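Local coordinates for sortase family protein (Streptococcus agalactiae serogroup V, PDB 3RBJ) that is a pilus-specific sortase (sortase C1) that probably links pilin subunits covalently during pilus biogenesis, here as the soluble domain of a membrane protein, at residues 125-130 / 189-194. The protein carries 6 engineered substitutions. Numbering follows the deposited sequence.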
loop_
_atom_site.group_PDB
_atom_site.type_symbol
_atom_site.label_atom_id
_atom_site.label_comp_id
_atom_site.label_asym_id
_atom_site.label_seq_id
_atom_site.Cartn_x
_atom_site.Cartn_y
_atom_site.Cartn_z
ATOM N N SER A 125 -11.846 8.075 3.616
ATOM C CA SER A 125 -10.871 9.152 3.311
ATOM C C SER A 125 -9.454 8.708 3.483
ATOM O O SER A 125 -8.674 9.417 4.149
ATOM C CB SER A 125 -11.085 10.377 4.219
ATOM O OG SER A 125 -12.294 10.991 3.836
ATOM N N THR A 126 -9.116 7.553 2.898
ATOM C CA THR A 126 -7.739 7.102 2.853
ATOM C C THR A 126 -7.310 6.722 1.456
ATOM O O THR A 126 -8.018 6.082 0.749
ATOM C CB THR A 126 -7.475 5.954 3.796
ATOM O OG1 THR A 126 -8.249 4.844 3.401
ATOM C CG2 THR A 126 -7.811 6.342 5.314
ATOM N N HIS A 127 -6.112 7.114 1.043
ATOM C CA HIS A 127 -5.622 6.550 -0.210
ATOM C C HIS A 127 -4.184 6.053 -0.023
ATOM O O HIS A 127 -3.255 6.865 -0.043
ATOM C CB HIS A 127 -5.755 7.554 -1.359
ATOM C CG HIS A 127 -5.362 7.011 -2.694
ATOM N ND1 HIS A 127 -5.570 7.714 -3.860
ATOM C CD2 HIS A 127 -4.844 5.809 -3.066
ATOM C CE1 HIS A 127 -5.167 6.981 -4.888
ATOM N NE2 HIS A 127 -4.711 5.825 -4.434
ATOM N N ALA A 128 -4.006 4.724 0.128
ATOM C CA ALA A 128 -2.650 4.182 0.300
ATOM C C ALA A 128 -1.919 3.951 -1.027
ATOM O O ALA A 128 -2.482 3.394 -1.948
ATOM C CB ALA A 128 -2.670 2.905 1.122
ATOM N N VAL A 129 -0.668 4.363 -1.149
ATOM C CA VAL A 129 0.036 4.071 -2.395
ATOM C C VAL A 129 1.276 3.240 -2.174
ATOM O O VAL A 129 2.126 3.566 -1.316
ATOM C CB VAL A 129 0.459 5.318 -3.197
ATOM C CG1 VAL A 129 1.002 4.870 -4.542
ATOM C CG2 VAL A 129 -0.759 6.321 -3.411
ATOM N N LEU A 130 1.399 2.159 -2.937
ATOM C CA LEU A 130 2.547 1.267 -2.824
ATOM C C LEU A 130 3.273 1.131 -4.158
ATOM O O LEU A 130 2.660 0.835 -5.183
ATOM C CB LEU A 130 2.109 -0.109 -2.321
ATOM C CG LEU A 130 1.024 -0.122 -1.242
ATOM C CD1 LEU A 130 0.464 -1.525 -1.060
ATOM C CD2 LEU A 130 1.565 0.418 0.073
ATOM N N HIS A 189 -9.214 3.773 -0.711
ATOM C CA HIS A 189 -8.553 3.179 -1.879
ATOM C C HIS A 189 -7.130 2.729 -1.566
ATOM O O HIS A 189 -6.533 3.210 -0.606
ATOM C CB HIS A 189 -8.464 4.218 -2.982
ATOM C CG HIS A 189 -9.727 4.464 -3.726
ATOM N ND1 HIS A 189 -10.224 3.593 -4.678
ATOM C CD2 HIS A 189 -10.575 5.518 -3.706
ATOM C CE1 HIS A 189 -11.332 4.092 -5.197
ATOM N NE2 HIS A 189 -11.558 5.266 -4.631
ATOM N N VAL A 190 -6.564 1.840 -2.394
ATOM C CA VAL A 190 -5.072 1.687 -2.431
ATOM C C VAL A 190 -4.627 1.474 -3.851
ATOM O O VAL A 190 -5.254 0.697 -4.579
ATOM C CB VAL A 190 -4.498 0.599 -1.483
ATOM C CG1 VAL A 190 -4.974 -0.758 -1.837
ATOM C CG2 VAL A 190 -2.997 0.622 -1.464
ATOM N N THR A 191 -3.652 2.293 -4.249
ATOM C CA THR A 191 -3.031 2.274 -5.561
ATOM C C THR A 191 -1.669 1.470 -5.567
ATOM O O THR A 191 -0.766 1.758 -4.787
ATOM C CB THR A 191 -2.796 3.733 -6.048
ATOM O OG1 THR A 191 -4.081 4.406 -6.218
ATOM C CG2 THR A 191 -1.946 3.776 -7.340
ATOM N N LEU A 192 -1.564 0.473 -6.447
ATOM C CA LEU A 192 -0.320 -0.243 -6.735
ATOM C C LEU A 192 0.372 0.461 -7.939
ATOM O O LEU A 192 -0.236 0.699 -9.009
ATOM C CB LEU A 192 -0.578 -1.734 -7.000
ATOM C CG LEU A 192 -1.509 -2.545 -6.063
ATOM C CD1 LEU A 192 -1.680 -4.049 -6.470
ATOM C CD2 LEU A 192 -1.193 -2.476 -4.546
ATOM N N LEU A 193 1.628 0.823 -7.788
ATOM C CA LEU A 193 2.221 1.682 -8.789
ATOM C C LEU A 193 3.517 1.030 -9.259
ATOM O O LEU A 193 4.198 0.376 -8.479
ATOM C CB LEU A 193 2.464 3.094 -8.207
ATOM C CG LEU A 193 3.216 4.180 -9.033
ATOM C CD1 LEU A 193 2.689 5.595 -8.761
ATOM C CD2 LEU A 193 4.681 4.174 -8.877
ATOM N N THR A 194 3.819 1.177 -10.545
ATOM C CA THR A 194 5.073 0.739 -11.086
ATOM C C THR A 194 5.310 1.391 -12.415
ATOM O O THR A 194 4.408 2.006 -12.974
ATOM C CB THR A 194 5.182 -0.807 -11.226
ATOM O OG1 THR A 194 6.534 -1.141 -11.569
ATOM C CG2 THR A 194 4.212 -1.365 -12.302
#
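His189 opens the parallel pairing with strand 126-130: its N donates to Thr126 O and its O accepts from Ala128 N, so its backbone straddles His127. Its CB lies over one face of the His127 ring, a CH-pi contact 4.2 Å from the centroid, and its own ring turns an edge toward that face, the planes 52° apart; Glu187 OE1 bonds to NE2 and Gly209 O to ND1. Val190, on the other side of the sheet, packs its branch on the Ala128 methyl, small enough to lie between neighbouring side chains. Thr191 OG1 meets His127 NE2 in a modelled hydrogen bond whose 2.4 Å length is doubtful, while Tyr182 O engages ND1; histidine suits a place where two ring nitrogens have separate partners. Thr191 O takes Leu130 N in a nearly straight bond of 2.9 Å. Leu192 lies alongside Leu130, their branched ends meeting CD2 to CD1 at 4.0 Å. Leu193 N then bonds to Leu130 O at 2.8 Å, two residues before the predicted acyl-thioester position, engineered here to Ala195. The chemistry thus differs by face: imidazole and hydroxyl contacts mix with Val129 on one, aliphatic chains pack on the other, and backbone bonds join two adjacent parallel strands of the sortase beta-barrel.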